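Local coordinates for novel protein similar to vertebrate potassium voltage-gated channel, subfamily H (Eag-related) family (Danio rerio, PDB 3UKN) that probably forms, as a tetramer of pore-forming subunits, a voltage-gated delayed-rectifier potassium channel, represented here by its cytoplasmic C-linker and cyclic nucleotide-binding homology domain, at residues Q43-N49 with E107-R111; I69-K75 with R92-I98. All blocks are in the same frame, centred on the assembly; numbering follows the deposited sequence.

Contact 1: Q43-N49 with E107-R111; sequences QTTWSVN and EFLIR
Arg111 meets the carbonyls of Thr45 and Trp46, at and just past the end of helix 32-45, and its path can be followed atom by atom. Beyond CB, Arg111 CG passes Ser47 CB at 4.1 Å; from there to NE the chain is extended, which brings the guanidinium to the two carbonyls. Arg111 NE makes two weak hydrogen bonds, to Thr45 O and to Trp46 O, the latter at 3.1 Å. Arg111 NH2 adds another weak one to Trp46 O (2.9 Å), where the N-H...O angle is only 124°. Arg111 NH1 lies 3.3 Å above the centre of the Phe108 ring, so the aromatic face supports the cation while the carbonyls receive its N-H groups.

Trp46 O also takes a hydrogen bond from a water that accepts from Phe108 N. Beyond it the two backbones join directly: Val48 N donates to Phe108 O in the carbonyl plane, and Asn49 N to Leu109 O at 2.7 Å. Leu109, one of these acceptors, forms with Ile110 a classic beta bulge opposite Val162, in an edge strand of the cyclic nucleotide-binding homology domain's beta roll. The C-linker chain leaving helix 32-45 is thus fastened to that roll.

Separately, Trp46 NE1 donates to Glu107 OE2 at 2.9 Å, approaching 39° out of the carboxylate plane; the ring and carboxylate planes are 57° apart. Glu107 OE1 is held by Ala104 N. Val48 CB packs on Leu109 CD1 at 3.6 Å, and the Asn49 amide is bound by Ala115, Gln117 and Tyr120.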
# COMPACT_ATOMS: atom_id res chain seq x y z
N GLN B 43 0.80 14.05 13.71
CA GLN B 43 -0.01 13.57 14.83
C GLN B 43 -1.34 14.32 14.92
O GLN B 43 -2.29 13.85 15.55
CB GLN B 43 0.77 13.60 16.15
CG GLN B 43 1.30 14.95 16.57
CD GLN B 43 2.41 14.83 17.61
OE1 GLN B 43 3.40 14.12 17.40
NE2 GLN B 43 2.26 15.53 18.74
N THR B 44 -1.41 15.48 14.28
CA THR B 44 -2.65 16.26 14.18
C THR B 44 -3.59 15.72 13.09
O THR B 44 -4.80 15.89 13.17
CB THR B 44 -2.35 17.76 13.90
OG1 THR B 44 -2.16 18.45 15.14
CG2 THR B 44 -3.47 18.43 13.11
N THR B 45 -3.02 15.09 12.07
CA THR B 45 -3.81 14.64 10.93
C THR B 45 -3.94 13.12 10.80
O THR B 45 -4.61 12.63 9.91
CB THR B 45 -3.26 15.20 9.60
OG1 THR B 45 -1.94 14.70 9.38
CG2 THR B 45 -3.21 16.73 9.63
N TRP B 46 -3.31 12.38 11.71
CA TRP B 46 -3.29 10.92 11.63
C TRP B 46 -4.61 10.20 11.90
O TRP B 46 -5.38 10.59 12.78
CB TRP B 46 -2.23 10.37 12.58
CG TRP B 46 -2.30 8.88 12.75
CD1 TRP B 46 -2.90 8.19 13.77
CD2 TRP B 46 -1.75 7.88 11.87
NE1 TRP B 46 -2.76 6.84 13.58
CE2 TRP B 46 -2.06 6.62 12.42
CE3 TRP B 46 -1.03 7.94 10.67
CZ2 TRP B 46 -1.66 5.43 11.81
CZ3 TRP B 46 -0.65 6.75 10.06
CH2 TRP B 46 -0.96 5.51 10.63
N SER B 47 -4.85 9.13 11.15
CA SER B 47 -5.85 8.12 11.51
C SER B 47 -5.38 6.75 11.01
O SER B 47 -4.68 6.65 10.01
CB SER B 47 -7.23 8.44 10.92
OG SER B 47 -7.23 8.26 9.52
N VAL B 48 -5.74 5.69 11.71
CA VAL B 48 -5.41 4.37 11.20
C VAL B 48 -6.05 4.15 9.85
O VAL B 48 -5.42 3.60 8.95
CB VAL B 48 -5.82 3.25 12.13
CG1 VAL B 48 -5.73 1.90 11.41
CG2 VAL B 48 -4.94 3.28 13.36
N ASN B 49 -7.30 4.58 9.70
CA ASN B 49 -8.05 4.36 8.47
C ASN B 49 -7.27 4.85 7.25
O ASN B 49 -7.24 4.18 6.24
CB ASN B 49 -9.43 5.01 8.53
CG ASN B 49 -10.19 4.89 7.22
OD1 ASN B 49 -10.60 3.80 6.82
ND2 ASN B 49 -10.39 6.01 6.54
N GLU B 107 -6.05 8.07 19.92
CA GLU B 107 -5.63 7.94 18.52
C GLU B 107 -6.86 7.69 17.65
O GLU B 107 -7.70 6.86 17.98
CB GLU B 107 -4.58 6.81 18.36
CG GLU B 107 -4.28 6.42 16.91
CD GLU B 107 -3.21 5.31 16.78
OE1 GLU B 107 -2.63 4.91 17.82
OE2 GLU B 107 -2.97 4.83 15.64
N PHE B 108 -6.98 8.43 16.54
CA PHE B 108 -8.14 8.28 15.65
C PHE B 108 -8.05 7.03 14.79
O PHE B 108 -7.09 6.87 14.02
CB PHE B 108 -8.29 9.51 14.73
CG PHE B 108 -8.87 10.72 15.40
CD1 PHE B 108 -10.22 11.02 15.27
CD2 PHE B 108 -8.06 11.56 16.16
CE1 PHE B 108 -10.76 12.13 15.89
CE2 PHE B 108 -8.60 12.68 16.79
CZ PHE B 108 -9.95 12.97 16.65
N LEU B 109 -9.03 6.14 14.91
CA LEU B 109 -9.12 5.00 13.99
C LEU B 109 -9.65 5.51 12.67
O LEU B 109 -9.14 5.17 11.61
CB LEU B 109 -10.04 3.93 14.57
CG LEU B 109 -10.33 2.76 13.63
CD1 LEU B 109 -9.02 2.11 13.27
CD2 LEU B 109 -11.25 1.76 14.32
N ILE B 110 -10.66 6.38 12.77
CA ILE B 110 -11.36 6.95 11.62
C ILE B 110 -11.72 8.41 11.90
O ILE B 110 -12.14 8.75 12.99
CB ILE B 110 -12.66 6.17 11.36
CG1 ILE B 110 -12.35 4.92 10.55
CG2 ILE B 110 -13.70 7.04 10.66
CD1 ILE B 110 -13.20 3.74 10.89
N ARG B 111 -11.52 9.28 10.91
CA ARG B 111 -11.91 10.68 11.06
C ARG B 111 -13.16 10.94 10.24
O ARG B 111 -13.25 10.53 9.07
CB ARG B 111 -10.80 11.63 10.60
CG ARG B 111 -9.64 11.75 11.57
CD ARG B 111 -8.64 12.84 11.11
NE ARG B 111 -7.41 12.81 11.91
CZ ARG B 111 -7.28 13.35 13.12
NH1 ARG B 111 -8.29 14.00 13.69
NH2 ARG B 111 -6.13 13.25 13.76
O HOH W 1 -4.91 10.56 15.52

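Contact 2: I69-K75 with R92-I98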
# COMPACT_ATOMS: atom_id res chain seq x y z
N ILE B 69 -0.47 -22.34 4.96
CA ILE B 69 -0.46 -21.21 5.90
C ILE B 69 -1.85 -20.97 6.52
O ILE B 69 -1.98 -20.81 7.74
CB ILE B 69 -0.03 -19.91 5.22
CG1 ILE B 69 1.43 -20.00 4.76
CG2 ILE B 69 -0.23 -18.75 6.18
CD1 ILE B 69 1.76 -19.12 3.57
N ALA B 70 -2.88 -20.91 5.69
CA ALA B 70 -4.21 -20.61 6.21
C ALA B 70 -4.63 -21.55 7.37
O ALA B 70 -5.16 -21.08 8.38
CB ALA B 70 -5.25 -20.60 5.09
N MET B 71 -4.35 -22.85 7.24
CA MET B 71 -4.66 -23.82 8.29
C MET B 71 -4.16 -23.43 9.68
O MET B 71 -4.75 -23.82 10.69
CB MET B 71 -4.13 -25.21 7.93
CG MET B 71 -5.00 -26.05 6.98
SD MET B 71 -4.06 -27.46 6.36
CE MET B 71 -4.77 -27.70 4.73
N HIS B 72 -3.07 -22.67 9.75
CA HIS B 72 -2.51 -22.26 11.04
C HIS B 72 -3.11 -20.95 11.58
O HIS B 72 -2.72 -20.47 12.65
CB HIS B 72 -0.99 -22.13 10.97
CG HIS B 72 -0.28 -23.43 10.84
ND1 HIS B 72 -0.02 -24.03 9.62
CD2 HIS B 72 0.22 -24.27 11.78
CE1 HIS B 72 0.61 -25.17 9.82
NE2 HIS B 72 0.78 -25.34 11.12
N LEU B 73 -4.05 -20.37 10.84
CA LEU B 73 -4.65 -19.12 11.29
C LEU B 73 -6.05 -19.38 11.80
O LEU B 73 -6.81 -20.14 11.19
CB LEU B 73 -4.69 -18.06 10.17
CG LEU B 73 -3.36 -17.74 9.47
CD1 LEU B 73 -3.51 -16.62 8.41
CD2 LEU B 73 -2.30 -17.38 10.48
N ASN B 74 -6.37 -18.76 12.94
CA ASN B 74 -7.75 -18.73 13.43
C ASN B 74 -8.13 -17.28 13.79
O ASN B 74 -8.21 -16.91 14.96
CB ASN B 74 -7.92 -19.66 14.64
N LYS B 75 -8.34 -16.47 12.76
CA LYS B 75 -8.57 -15.04 12.94
C LYS B 75 -9.93 -14.72 13.57
O LYS B 75 -10.98 -15.05 13.01
CB LYS B 75 -8.43 -14.32 11.60
CG LYS B 75 -6.98 -14.28 11.06
CD LYS B 75 -6.08 -13.46 11.97
CE LYS B 75 -4.62 -13.89 11.85
NZ LYS B 75 -3.72 -13.03 12.66
N ARG B 92 -10.36 -19.13 3.65
CA ARG B 92 -8.90 -19.15 3.59
C ARG B 92 -8.33 -17.87 2.99
O ARG B 92 -7.51 -17.20 3.62
CB ARG B 92 -8.38 -20.40 2.87
CG ARG B 92 -8.38 -21.60 3.79
CD ARG B 92 -8.09 -22.89 3.05
NE ARG B 92 -8.05 -24.04 3.95
CZ ARG B 92 -7.89 -25.29 3.53
NH1 ARG B 92 -7.78 -25.53 2.23
NH2 ARG B 92 -7.86 -26.29 4.40
N SER B 93 -8.78 -17.53 1.78
CA SER B 93 -8.41 -16.27 1.12
C SER B 93 -8.55 -15.06 2.04
O SER B 93 -7.63 -14.28 2.18
CB SER B 93 -9.27 -16.07 -0.13
OG SER B 93 -9.28 -17.23 -0.95
N LEU B 94 -9.71 -14.92 2.68
CA LEU B 94 -9.92 -13.82 3.60
C LEU B 94 -8.92 -13.80 4.73
O LEU B 94 -8.46 -12.74 5.16
CB LEU B 94 -11.35 -13.85 4.18
CG LEU B 94 -12.48 -13.44 3.23
CD1 LEU B 94 -13.85 -13.52 3.93
CD2 LEU B 94 -12.23 -12.04 2.72
N SER B 95 -8.61 -14.97 5.24
CA SER B 95 -7.78 -15.02 6.44
C SER B 95 -6.37 -14.58 6.11
O SER B 95 -5.65 -14.09 6.98
CB SER B 95 -7.75 -16.43 7.06
OG SER B 95 -6.95 -17.28 6.27
N LEU B 96 -5.97 -14.76 4.85
CA LEU B 96 -4.62 -14.39 4.43
C LEU B 96 -4.41 -12.88 4.18
O LEU B 96 -3.27 -12.44 4.03
CB LEU B 96 -4.20 -15.21 3.20
CG LEU B 96 -4.08 -16.72 3.38
CD1 LEU B 96 -3.99 -17.44 2.03
CD2 LEU B 96 -2.91 -17.08 4.28
N ILE B 97 -5.48 -12.09 4.14
CA ILE B 97 -5.37 -10.64 3.91
C ILE B 97 -5.80 -9.84 5.15
O ILE B 97 -5.99 -8.63 5.09
CB ILE B 97 -6.19 -10.14 2.66
CG1 ILE B 97 -7.71 -10.33 2.87
CG2 ILE B 97 -5.69 -10.79 1.35
CD1 ILE B 97 -8.60 -9.76 1.74
N ILE B 98 -5.95 -10.53 6.28
CA ILE B 98 -6.33 -9.86 7.51
C ILE B 98 -5.09 -9.29 8.21
O ILE B 98 -4.08 -9.97 8.33
CB ILE B 98 -7.07 -10.84 8.49
CG1 ILE B 98 -8.44 -11.23 7.93
CG2 ILE B 98 -7.22 -10.22 9.87
CD1 ILE B 98 -9.18 -12.17 8.81
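Ala70 CB rests on the aliphatic stem of Arg92, 3.5 Å from CG and slightly farther from CB, in a closely packed part of the contact. The backbones approach there to 5.6 Å between the CA atoms of Ala70 and Arg92, a spacing compatible with the small methyl between them. Ser95 OG, 3.9 Å from Ala70 CB, is turned back into its own helix: chi1 of 74° brings it 2.7 Å from Arg92 O, on a lone pair in the carbonyl plane. That carbonyl also accepts from Leu96 N. Leu96 presents one methyl, CD2, to Ile69 CG2 at 3.7 Å, the two side chains nearly perpendicular, while Leu73 CD1 comes to 3.6 Å from Ser95 O. A second close apolar contact pairs Lys75 with buried Ile98: the two run antiparallel alongside one another, Lys75 CB meeting Ile98 CD1 at 3.6 Å, and the lysine's NZ is hydrogen-bonded to His28 of the second subunit.

No hydrogen bond spans the segments. The solvent side is marked by exposed Met71, whose CE approaches Arg92 NH2 obliquely, 3.4 Å away, beyond the extended arginine stem, without any polar tie.

The contact thus sets the end of C-linker helix 63-71 and the chain after it against helix 88-96, whose Leu94 packs on helix 175-184, while Ile98 touches Gln171 and Ile173 of strand 168-174.

From the N terminus the chain runs through helices 13-27 and 32-45, and at 43-49 enters the first half of contact 1. It then passes through helix 63-71, whose end opens contact 2; that smaller loop closes at helix 88-96, before strand 99-103 leads to 107-111 and closes the larger one. Contact 2 is therefore enclosed within contact 1 in sequence, without crossing it. In space they lie on opposite sides of the chain's centre, with contact centres 27 Å apart and nearest atoms about 12 Å apart. Contact 1 ties the early C-linker to the edge of the beta roll; contact 2 joins the later C-linker to helix 88-96.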